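Local coordinates for protein 2-hydroxy-3-oxopropionate reductase (Polaromonas sp. JS666, PDB 4DLL) that probably catalyses the NAD(P)H-dependent reduction of 2-hydroxy-3-oxopropanoate (tartronate semialdehyde) to glycerate, as a member of the beta-hydroxyacid dehydrogenase family, at residues A[76-80]-A[81-85]; A[101-105]-A[106-110]; A[233-237]-A[238-242]; A[244-247]-A[248-252]. One frame throughout, in Å; residues are numbered along the deposited sequence.

Contact 1: A[76-80]-A[81-85]; sequences TIHEQ and ARAAA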
loop_
_atom_site.group_PDB
_atom_site.type_symbol
_atom_site.label_atom_id
_atom_site.label_comp_id
_atom_site.label_asym_id
_atom_site.label_seq_id
_atom_site.Cartn_x
_atom_site.Cartn_y
_atom_site.Cartn_z
ATOM N N THR A 76 -38.545 9.184 -1.509
ATOM C CA THR A 76 -39.348 10.317 -1.106
ATOM C C THR A 76 -38.452 11.343 -0.400
ATOM O O THR A 76 -37.804 11.036 0.607
ATOM C CB THR A 76 -40.502 9.916 -0.125
ATOM O OG1 THR A 76 -41.226 8.800 -0.646
ATOM C CG2 THR A 76 -41.482 11.113 0.111
ATOM N N ILE A 77 -38.447 12.570 -0.896
ATOM C CA ILE A 77 -37.626 13.606 -0.293
ATOM C C ILE A 77 -38.437 14.415 0.720
ATOM O O ILE A 77 -39.591 14.711 0.478
ATOM C CB ILE A 77 -37.005 14.484 -1.367
ATOM C CG1 ILE A 77 -36.564 13.641 -2.584
ATOM C CG2 ILE A 77 -35.880 15.341 -0.830
ATOM C CD1 ILE A 77 -35.514 12.571 -2.401
ATOM N N HIS A 78 -37.857 14.755 1.864
ATOM C CA HIS A 78 -38.539 15.593 2.860
ATOM C C HIS A 78 -37.770 16.891 3.078
ATOM O O HIS A 78 -36.544 16.924 2.936
ATOM C CB HIS A 78 -38.737 14.823 4.158
ATOM C CG HIS A 78 -39.440 13.524 3.956
ATOM N ND1 HIS A 78 -40.753 13.325 4.324
ATOM C CD2 HIS A 78 -39.035 12.371 3.361
ATOM C CE1 HIS A 78 -41.119 12.094 3.996
ATOM N NE2 HIS A 78 -40.096 11.495 3.406
ATOM N N GLU A 79 -38.483 17.969 3.376
ATOM C CA GLU A 79 -37.818 19.261 3.632
ATOM C C GLU A 79 -37.105 19.248 5.014
ATOM O O GLU A 79 -36.017 19.799 5.156
ATOM C CB GLU A 79 -38.822 20.438 3.485
ATOM C CG GLU A 79 -38.244 21.858 3.725
ATOM C CD GLU A 79 -37.264 22.327 2.641
ATOM O OE1 GLU A 79 -37.080 21.605 1.602
ATOM O OE2 GLU A 79 -36.668 23.431 2.833
ATOM N N GLN A 80 -37.727 18.588 6.001
ATOM C CA GLN A 80 -37.203 18.474 7.380
ATOM C C GLN A 80 -36.758 17.031 7.651
ATOM O O GLN A 80 -37.471 16.073 7.326
ATOM C CB GLN A 80 -38.275 18.870 8.403
ATOM C CG GLN A 80 -38.514 20.359 8.566
ATOM C CD GLN A 80 -39.746 20.632 9.426
ATOM O OE1 GLN A 80 -40.371 19.712 9.979
ATOM N NE2 GLN A 80 -40.108 21.904 9.539
ATOM N N ALA A 81 -35.576 16.898 8.249
ATOM C CA ALA A 81 -34.929 15.613 8.458
ATOM C C ALA A 81 -35.748 14.730 9.399
ATOM O O ALA A 81 -35.900 13.508 9.168
ATOM C CB ALA A 81 -33.522 15.835 8.987
ATOM N N ARG A 82 -36.310 15.356 10.433
ATOM C CA ARG A 82 -37.145 14.656 11.415
ATOM C C ARG A 82 -38.235 13.898 10.723
ATOM O O ARG A 82 -38.574 12.803 11.146
ATOM C CB ARG A 82 -37.855 15.613 12.352
ATOM C CG ARG A 82 -37.552 17.082 12.128
ATOM C CD ARG A 82 -38.780 17.938 12.423
ATOM N NE ARG A 82 -39.468 17.474 13.622
ATOM C CZ ARG A 82 -40.727 17.760 13.920
ATOM N NH1 ARG A 82 -41.453 18.544 13.127
ATOM N NH2 ARG A 82 -41.243 17.269 15.033
ATOM N N ALA A 83 -38.814 14.521 9.690
ATOM C CA ALA A 83 -39.917 13.944 8.920
ATOM C C ALA A 83 -39.449 12.726 8.128
ATOM O O ALA A 83 -40.193 11.765 7.998
ATOM C CB ALA A 83 -40.526 14.979 7.993
ATOM N N ALA A 84 -38.215 12.798 7.593
ATOM C CA ALA A 84 -37.643 11.714 6.820
ATOM C C ALA A 84 -37.401 10.502 7.689
ATOM O O ALA A 84 -37.599 9.382 7.259
ATOM C CB ALA A 84 -36.332 12.146 6.146
ATOM N N ALA A 85 -36.997 10.754 8.930
ATOM C CA ALA A 85 -36.524 9.710 9.849
ATOM C C ALA A 85 -37.624 8.942 10.566
ATOM O O ALA A 85 -37.504 7.742 10.835
ATOM C CB ALA A 85 -35.553 10.329 10.884
#
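One face of the His78 imidazole lies against the first turn of helix 81-85, where Ala84 CA sits 4.0 Å from the ring centroid, 20° off the normal, in a CH-pi contact. Ala83 O hangs over the same face, likewise offset toward the rim, 4.0 Å from His78 ND1, and the methyl of Ala84 closes on His78 CD2. At the edge of the Arg82 guanidinium, in its plane, stands Gln80 OE1, 3.5 Å from Arg82 NH1, with the amide plane turned 49° from the guanidinium. The two chains run side by side in the same direction, and Gln80 OE1 also rests on Arg82 CD at 3.4 Å. With CG of His78 anti to its carbonyl carbon (chi1 -54°), the ring swings over the turn toward the helix.

The stretch is a strand-turn-helix unit of the Rossmann-type domain: strand 76-78, an outermost strand of the sheet within this chain, passes through Glu79 into helix 81-85, and Gln80 takes the N-cap position. Gln80 O receives only weak hydrogen bonds from the helix, from Ala83 N at 3.1 Å and from Ala84 N at 3.4 Å. With His78 cut back to an alanine, Gln58 OE1 of the adjacent strand would probably lose the hydrogen bond it now shares with His78 NE2, and the backbone of Ala83 and Ala84 the ring that covers it. On the buried side of the helix, Ala81 and Ala84 pack against Trp60 of strand 56-60.

Contact 2: A[101-105]-A[106-110]; sequences VQDVL and FAQGV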
loop_
_atom_site.group_PDB
_atom_site.type_symbol
_atom_site.label_atom_id
_atom_site.label_comp_id
_atom_site.label_asym_id
_atom_site.label_seq_id
_atom_site.Cartn_x
_atom_site.Cartn_y
_atom_site.Cartn_z
ATOM N N VAL A 101 -23.719 16.256 12.432
ATOM C CA VAL A 101 -24.461 15.089 12.911
ATOM C C VAL A 101 -25.201 15.412 14.214
ATOM O O VAL A 101 -26.386 15.134 14.315
ATOM C CB VAL A 101 -23.615 13.805 13.014
ATOM C CG1 VAL A 101 -24.370 12.735 13.830
ATOM C CG2 VAL A 101 -23.360 13.258 11.654
ATOM N N GLN A 102 -24.516 16.049 15.168
ATOM C CA GLN A 102 -25.090 16.475 16.439
ATOM C C GLN A 102 -26.317 17.344 16.211
ATOM O O GLN A 102 -27.364 17.107 16.803
ATOM C CB GLN A 102 -24.024 17.236 17.238
ATOM C CG GLN A 102 -24.552 18.293 18.285
ATOM C CD GLN A 102 -24.405 17.850 19.735
ATOM O OE1 GLN A 102 -23.519 17.051 20.080
ATOM N NE2 GLN A 102 -25.266 18.393 20.605
ATOM N N ASP A 103 -26.161 18.352 15.348
ATOM C CA ASP A 103 -27.206 19.324 15.073
ATOM C C ASP A 103 -28.439 18.624 14.514
ATOM O O ASP A 103 -29.516 18.634 15.132
ATOM C CB ASP A 103 -26.709 20.382 14.089
ATOM C CG ASP A 103 -27.660 21.559 13.983
ATOM O OD1 ASP A 103 -27.470 22.540 14.741
ATOM O OD2 ASP A 103 -28.622 21.493 13.179
ATOM N N VAL A 104 -28.274 17.976 13.366
ATOM C CA VAL A 104 -29.352 17.140 12.804
ATOM C C VAL A 104 -30.072 16.190 13.805
ATOM O O VAL A 104 -31.309 16.164 13.876
ATOM C CB VAL A 104 -28.889 16.374 11.550
ATOM C CG1 VAL A 104 -30.047 15.562 10.967
ATOM C CG2 VAL A 104 -28.410 17.364 10.523
ATOM N N LEU A 105 -29.293 15.437 14.582
ATOM C CA LEU A 105 -29.871 14.481 15.508
ATOM C C LEU A 105 -30.634 15.190 16.620
ATOM O O LEU A 105 -31.744 14.796 16.975
ATOM C CB LEU A 105 -28.763 13.613 16.120
ATOM C CG LEU A 105 -28.429 12.236 15.503
ATOM C CD1 LEU A 105 -27.285 11.610 16.292
ATOM C CD2 LEU A 105 -29.640 11.347 15.552
ATOM N N PHE A 106 -30.046 16.247 17.171
ATOM C CA PHE A 106 -30.629 16.872 18.356
ATOM C C PHE A 106 -31.208 18.267 18.100
ATOM O O PHE A 106 -32.379 18.480 18.369
ATOM C CB PHE A 106 -29.653 16.790 19.541
ATOM C CG PHE A 106 -29.105 15.396 19.750
ATOM C CD1 PHE A 106 -29.904 14.387 20.288
ATOM C CD2 PHE A 106 -27.805 15.079 19.357
ATOM C CE1 PHE A 106 -29.415 13.072 20.436
ATOM C CE2 PHE A 106 -27.304 13.765 19.503
ATOM C CZ PHE A 106 -28.111 12.764 20.025
ATOM N N ALA A 107 -30.451 19.201 17.535
ATOM C CA ALA A 107 -31.042 20.511 17.184
ATOM C C ALA A 107 -32.293 20.404 16.288
ATOM O O ALA A 107 -33.217 21.228 16.408
ATOM C CB ALA A 107 -30.006 21.419 16.506
ATOM N N GLN A 108 -32.293 19.417 15.376
ATOM C CA GLN A 108 -33.344 19.239 14.370
ATOM C C GLN A 108 -34.309 18.105 14.740
ATOM O O GLN A 108 -35.224 17.808 14.012
ATOM C CB GLN A 108 -32.731 19.005 12.967
ATOM C CG GLN A 108 -32.301 20.269 12.240
ATOM C CD GLN A 108 -32.075 20.071 10.715
ATOM O OE1 GLN A 108 -30.961 20.295 10.216
ATOM N NE2 GLN A 108 -33.128 19.648 9.976
ATOM N N GLY A 109 -34.082 17.458 15.869
ATOM C CA GLY A 109 -35.072 16.560 16.428
ATOM C C GLY A 109 -35.281 15.230 15.718
ATOM O O GLY A 109 -36.366 14.663 15.781
ATOM N N VAL A 110 -34.243 14.734 15.065
ATOM C CA VAL A 110 -34.286 13.433 14.387
ATOM C C VAL A 110 -34.349 12.361 15.464
ATOM O O VAL A 110 -35.184 11.443 15.420
ATOM C CB VAL A 110 -33.066 13.234 13.427
ATOM C CG1 VAL A 110 -32.885 11.765 13.012
ATOM C CG2 VAL A 110 -33.224 14.101 12.196
#
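Phe106 folds back over the preceding residue, its ring lying beside Leu105 with both side chains pointing the same way. Its CB starts 3.6 Å from Gln102 O, and CG stands beside the backbone N (chi1 -50°), which turns the ring back along the helix. From there CD1 lies by the carbonyl group of Leu105, CD2 comes to 3.3 Å from Gln102 O, and CE2 and CZ reach the CD1 methyl of Leu105. Leu105 CB lies over one face of the ring, 3.8 Å from the centroid and 18° off the normal, a CH-pi contact. The same Gln102 O takes a hydrogen bond from Phe106 N at 2.8 Å.

Beyond it the helix widens and ends. Gln108 N donates to Asp103 O at 2.9 Å, an i+5 bond of the pi type, while the Asp103 carboxylate lies against the methyl of Ala107, OD1 to CB 3.3 Å. Gly109, with positive phi, is the first residue to leave the helix and is itself the N-cap of helix 110-113. Val110 then folds back toward the helix just left: its CG2 meets Val104 CG1 at 3.7 Å, its CG1 approaches Leu105 CD2, and its N gives a weak hydrogen bond to Val104 O.

In the Rossmann-type domain, helix 98-107 and the turn after it lie between two neighbours. Val104, Gln108 of the turn and Val110 of helix 110-113 touch Ala81 of helix 81-85, whereas Leu105 and Phe106 rest on Leu138 of helix 128-140, whose Arg137 forms a cation-pi pair with the Phe106 ring, and Leu105 also reaches Phe120 on strand 119-122.

Contact 3: A[233-237]-A[238-242]; sequences AITGG and FADSR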
loop_
_atom_site.group_PDB
_atom_site.type_symbol
_atom_site.label_atom_id
_atom_site.label_comp_id
_atom_site.label_asym_id
_atom_site.label_seq_id
_atom_site.Cartn_x
_atom_site.Cartn_y
_atom_site.Cartn_z
ATOM N N ALA A 233 6.321 -1.365 -13.868
ATOM C CA ALA A 233 7.385 -2.341 -13.511
ATOM C C ALA A 233 7.138 -2.933 -12.133
ATOM O O ALA A 233 7.149 -4.162 -11.953
ATOM C CB ALA A 233 8.789 -1.708 -13.600
ATOM N N ILE A 234 6.880 -2.062 -11.169
ATOM C CA ILE A 234 6.572 -2.510 -9.806
ATOM C C ILE A 234 5.149 -3.070 -9.569
ATOM O O ILE A 234 4.852 -3.535 -8.461
ATOM C CB ILE A 234 6.878 -1.369 -8.801
ATOM C CG1 ILE A 234 5.779 -0.315 -8.838
ATOM C CG2 ILE A 234 8.283 -0.736 -9.143
ATOM C CD1 ILE A 234 6.085 0.945 -7.993
ATOM N N THR A 235 4.293 -3.084 -10.597
ATOM C CA THR A 235 2.926 -3.609 -10.450
ATOM C C THR A 235 3.015 -5.141 -10.266
ATOM O O THR A 235 3.627 -5.817 -11.087
ATOM C CB THR A 235 1.981 -3.169 -11.659
ATOM O OG1 THR A 235 1.559 -1.793 -11.513
ATOM C CG2 THR A 235 0.722 -4.123 -11.900
ATOM N N GLY A 236 2.449 -5.669 -9.183
ATOM C CA GLY A 236 2.423 -7.098 -8.994
ATOM C C GLY A 236 3.533 -7.636 -8.118
ATOM O O GLY A 236 3.660 -8.850 -7.973
ATOM N N GLY A 237 4.334 -6.729 -7.556
ATOM C CA GLY A 237 5.393 -7.043 -6.594
ATOM C C GLY A 237 5.046 -6.520 -5.201
ATOM O O GLY A 237 3.869 -6.218 -4.908
ATOM N N PHE A 238 6.058 -6.391 -4.342
ATOM C CA PHE A 238 5.825 -6.028 -2.959
ATOM C C PHE A 238 5.373 -4.572 -2.855
ATOM O O PHE A 238 4.787 -4.179 -1.844
ATOM C CB PHE A 238 7.099 -6.218 -2.120
ATOM C CG PHE A 238 7.384 -7.659 -1.718
ATOM C CD1 PHE A 238 6.712 -8.722 -2.315
ATOM C CD2 PHE A 238 8.344 -7.930 -0.763
ATOM C CE1 PHE A 238 6.979 -10.075 -1.917
ATOM C CE2 PHE A 238 8.624 -9.263 -0.365
ATOM C CZ PHE A 238 7.945 -10.339 -0.957
ATOM N N ALA A 239 5.627 -3.771 -3.879
ATOM C CA ALA A 239 5.272 -2.347 -3.783
ATOM C C ALA A 239 3.835 -2.118 -4.266
ATOM O O ALA A 239 3.369 -0.983 -4.328
ATOM C CB ALA A 239 6.225 -1.485 -4.558
ATOM N N ASP A 240 3.137 -3.182 -4.633
ATOM C CA ASP A 240 1.845 -2.960 -5.261
ATOM C C ASP A 240 0.768 -2.700 -4.212
ATOM O O ASP A 240 0.830 -3.266 -3.131
ATOM C CB ASP A 240 1.446 -4.151 -6.147
ATOM C CG ASP A 240 0.381 -3.784 -7.140
ATOM O OD1 ASP A 240 0.067 -2.546 -7.315
ATOM O OD2 ASP A 240 -0.123 -4.740 -7.751
ATOM N N SER A 241 -0.188 -1.825 -4.535
ATOM C CA SER A 241 -1.251 -1.446 -3.605
ATOM C C SER A 241 -2.474 -0.862 -4.336
ATOM O O SER A 241 -2.384 -0.520 -5.518
ATOM C CB SER A 241 -0.727 -0.434 -2.623
ATOM O OG SER A 241 -0.669 0.856 -3.211
ATOM N N ARG A 242 -3.622 -0.745 -3.657
ATOM C CA ARG A 242 -4.774 -0.061 -4.249
ATOM C C ARG A 242 -4.443 1.445 -4.443
ATOM O O ARG A 242 -4.845 2.028 -5.439
ATOM C CB ARG A 242 -6.056 -0.235 -3.379
ATOM C CG ARG A 242 -7.387 0.253 -4.075
ATOM C CD ARG A 242 -7.830 -0.825 -5.126
ATOM N NE ARG A 242 -7.738 -2.144 -4.478
ATOM C CZ ARG A 242 -8.716 -2.660 -3.712
ATOM N NH1 ARG A 242 -9.871 -1.975 -3.562
ATOM N NH2 ARG A 242 -8.553 -3.857 -3.104
HETATM O O HOH W 1 6.822 -4.241 -6.436
#
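The Asp240 carboxylate points back at the backbone of the turn before it, and its OD2 accepts a weak hydrogen bond from Gly236 N at 3.1 Å. CG anti to the backbone N (chi1 -161°) carries the group there, with Asp240 CB passing 3.4 Å from Gly237 O. The other oxygen, OD1, turns along the chain and takes a weak bond from Ser241 N. Apart from this, Ile234 CD1 meets the methyl of Ala239 at 4.2 Å, and a water joins the backbones beside them, donating to Ile234 O and accepting from Ala239 N. Phe238 leans outward, its ring presenting an edge to Gly237 C. An asparagine in place of Asp240, with a single acceptor oxygen, could probably not serve both Gly236 N and Ser241 N, leaving one of them without its mate.

Two consecutive beta turns shape the segment: a type II turn from Ile234 to Gly237, then a type I turn closed by Asp240 N to Gly237 O at 3.1 Å. These successive turns connect helices 227-234 and 242-245 at the dimer interface, where Phe238 N is bonded to Ser151 OG of the second subunit.

Contact 4: A[244-247]-A[248-252]; sequences LQLH and GQRMV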
loop_
_atom_site.group_PDB
_atom_site.type_symbol
_atom_site.label_atom_id
_atom_site.label_comp_id
_atom_site.label_asym_id
_atom_site.label_seq_id
_atom_site.Cartn_x
_atom_site.Cartn_y
_atom_site.Cartn_z
ATOM N N LEU A 244 -1.321 2.723 -5.175
ATOM C CA LEU A 244 -0.501 2.832 -6.389
ATOM C C LEU A 244 -1.367 2.794 -7.651
ATOM O O LEU A 244 -1.234 3.657 -8.507
ATOM C CB LEU A 244 0.579 1.739 -6.469
ATOM C CG LEU A 244 1.418 1.583 -7.749
ATOM C CD1 LEU A 244 2.197 2.881 -8.057
ATOM C CD2 LEU A 244 2.424 0.383 -7.652
ATOM N N GLN A 245 -2.241 1.794 -7.770
ATOM C CA GLN A 245 -3.084 1.662 -8.962
ATOM C C GLN A 245 -4.110 2.800 -9.120
ATOM O O GLN A 245 -4.415 3.187 -10.250
ATOM C CB GLN A 245 -3.833 0.321 -8.980
ATOM C CG GLN A 245 -2.886 -0.928 -8.855
ATOM C CD GLN A 245 -1.769 -0.967 -9.974
ATOM O OE1 GLN A 245 -0.557 -1.093 -9.681
ATOM N NE2 GLN A 245 -2.190 -0.833 -11.234
ATOM N N LEU A 246 -4.685 3.313 -8.020
ATOM C CA LEU A 246 -5.703 4.340 -8.225
ATOM C C LEU A 246 -5.042 5.700 -8.273
ATOM O O LEU A 246 -4.898 6.250 -9.339
ATOM C CB LEU A 246 -6.831 4.286 -7.194
ATOM C CG LEU A 246 -7.996 5.291 -7.358
ATOM C CD1 LEU A 246 -9.099 4.741 -8.368
ATOM C CD2 LEU A 246 -8.614 5.638 -5.980
ATOM N N HIS A 247 -4.608 6.221 -7.126
ATOM C CA HIS A 247 -3.919 7.517 -7.047
ATOM C C HIS A 247 -2.619 7.660 -7.812
ATOM O O HIS A 247 -2.241 8.785 -8.177
ATOM C CB HIS A 247 -3.626 7.822 -5.605
ATOM C CG HIS A 247 -4.810 7.613 -4.713
ATOM N ND1 HIS A 247 -5.760 8.587 -4.503
ATOM C CD2 HIS A 247 -5.217 6.529 -4.014
ATOM C CE1 HIS A 247 -6.695 8.115 -3.701
ATOM N NE2 HIS A 247 -6.397 6.864 -3.404
ATOM N N GLY A 248 -1.889 6.565 -7.989
ATOM C CA GLY A 248 -0.653 6.628 -8.713
ATOM C C GLY A 248 -0.853 6.917 -10.206
ATOM O O GLY A 248 -0.051 7.658 -10.820
ATOM N N GLN A 249 -1.893 6.312 -10.796
ATOM C CA GLN A 249 -2.250 6.568 -12.181
ATOM C C GLN A 249 -2.619 8.035 -12.356
ATOM O O GLN A 249 -2.201 8.633 -13.362
ATOM C CB GLN A 249 -3.346 5.637 -12.692
ATOM C CG GLN A 249 -3.570 5.669 -14.233
ATOM C CD GLN A 249 -2.265 5.625 -15.146
ATOM O OE1 GLN A 249 -2.301 6.069 -16.306
ATOM N NE2 GLN A 249 -1.153 5.113 -14.629
ATOM N N ARG A 250 -3.302 8.619 -11.356
ATOM C CA ARG A 250 -3.615 10.060 -11.339
ATOM C C ARG A 250 -2.350 10.885 -11.175
ATOM O O ARG A 250 -2.316 12.102 -11.491
ATOM C CB ARG A 250 -4.580 10.441 -10.203
ATOM C CG ARG A 250 -6.027 9.891 -10.288
ATOM C CD ARG A 250 -6.750 10.025 -8.937
ATOM N NE ARG A 250 -8.049 9.383 -8.954
ATOM C CZ ARG A 250 -8.839 9.181 -7.900
ATOM N NH1 ARG A 250 -8.493 9.591 -6.685
ATOM N NH2 ARG A 250 -10.004 8.547 -8.068
HETATM N N MSE A 251 -1.323 10.281 -10.603
HETATM C CA MSE A 251 -0.100 11.041 -10.412
HETATM C C MSE A 251 0.635 11.104 -11.744
HETATM O O MSE A 251 1.148 12.173 -12.153
HETATM C CB MSE A 251 0.780 10.419 -9.342
HETATM C CG MSE A 251 0.236 10.644 -7.931
HETATM SE SE MSE A 251 1.317 9.636 -6.657
HETATM C CE MSE A 251 -0.068 9.739 -5.197
ATOM N N VAL A 252 0.647 9.946 -12.407
ATOM C CA VAL A 252 1.241 9.770 -13.716
ATOM C C VAL A 252 0.594 10.728 -14.711
ATOM O O VAL A 252 1.297 11.345 -15.491
ATOM C CB VAL A 252 1.079 8.303 -14.232
ATOM C CG1 VAL A 252 1.434 8.208 -15.711
ATOM C CG2 VAL A 252 1.942 7.309 -13.435
#
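Leu246 and Arg250 lie side by side, one turn apart, at the short break where helix 242-245 gives way to helix 247-252 in the all-helical C-terminal domain. The close-packed side is formed by backbone and small groups. Gly248 CA approaches Leu244 O at 3.0 Å in a CA-H...O contact, a spot where a side chain would clash with that same oxygen. His247 O is crowded by selenomethionine Met251, whose CG comes within 3.1 Å and whose N donates a weak hydrogen bond. From there the extended Met251 chain brings CE back to His247 CB, and the side chain also packs on Ile210, Val213 and Ala214 of the long helix 194-222.

The part around Leu246 and Arg250, both partly exposed, is looser within the two segments. Leu246 O receives only weak bonds across them, from Gln249 N at 3.3 Å and Arg250 N at 3.5 Å. Arg250 runs extended from CG to NE (chi3 -174°), which lays its guanidinium alongside Leu246: CG of the leucine is over one face, 3.9 Å above the plane, and CD2 lies 3.8 Å from Arg250 NH2. Leu246 also touches Phe238 of the second subunit. The polar end of Arg250 is held by a salt bridge from NH1 to Asp305, a residue that also touches His247.

The His247 ring stands almost perpendicular to the guanidinium, 85° between planes, with Leu246 CD2 over one of its faces. Its ND1 is buried without a partner in the model; across the two segments the closest atom to His247 ND1 is Arg250 NH1, at 3.6 Å.

In the fold
The four contacts follow one another along the chain and fall into two pairs on opposite sides of the chain's centre. Contacts 1 and 2, with centres 13 Å apart, belong to the Rossmann-type domain and meet directly where helix 81-85 packs on the start of helix 110-113, through Ala85 and Val110. Contacts 3 and 4, 12 Å apart between centres, are joined by helix 242-245 in the helical C-terminal domain, with Ile234 resting on Leu244. Between the pairs the centres are 39 to 46 Å apart and nothing touches. The second subunit reaches contacts 3 and 4 but neither contact 1 nor contact 2, so the C-terminal pair lies at the dimer interface.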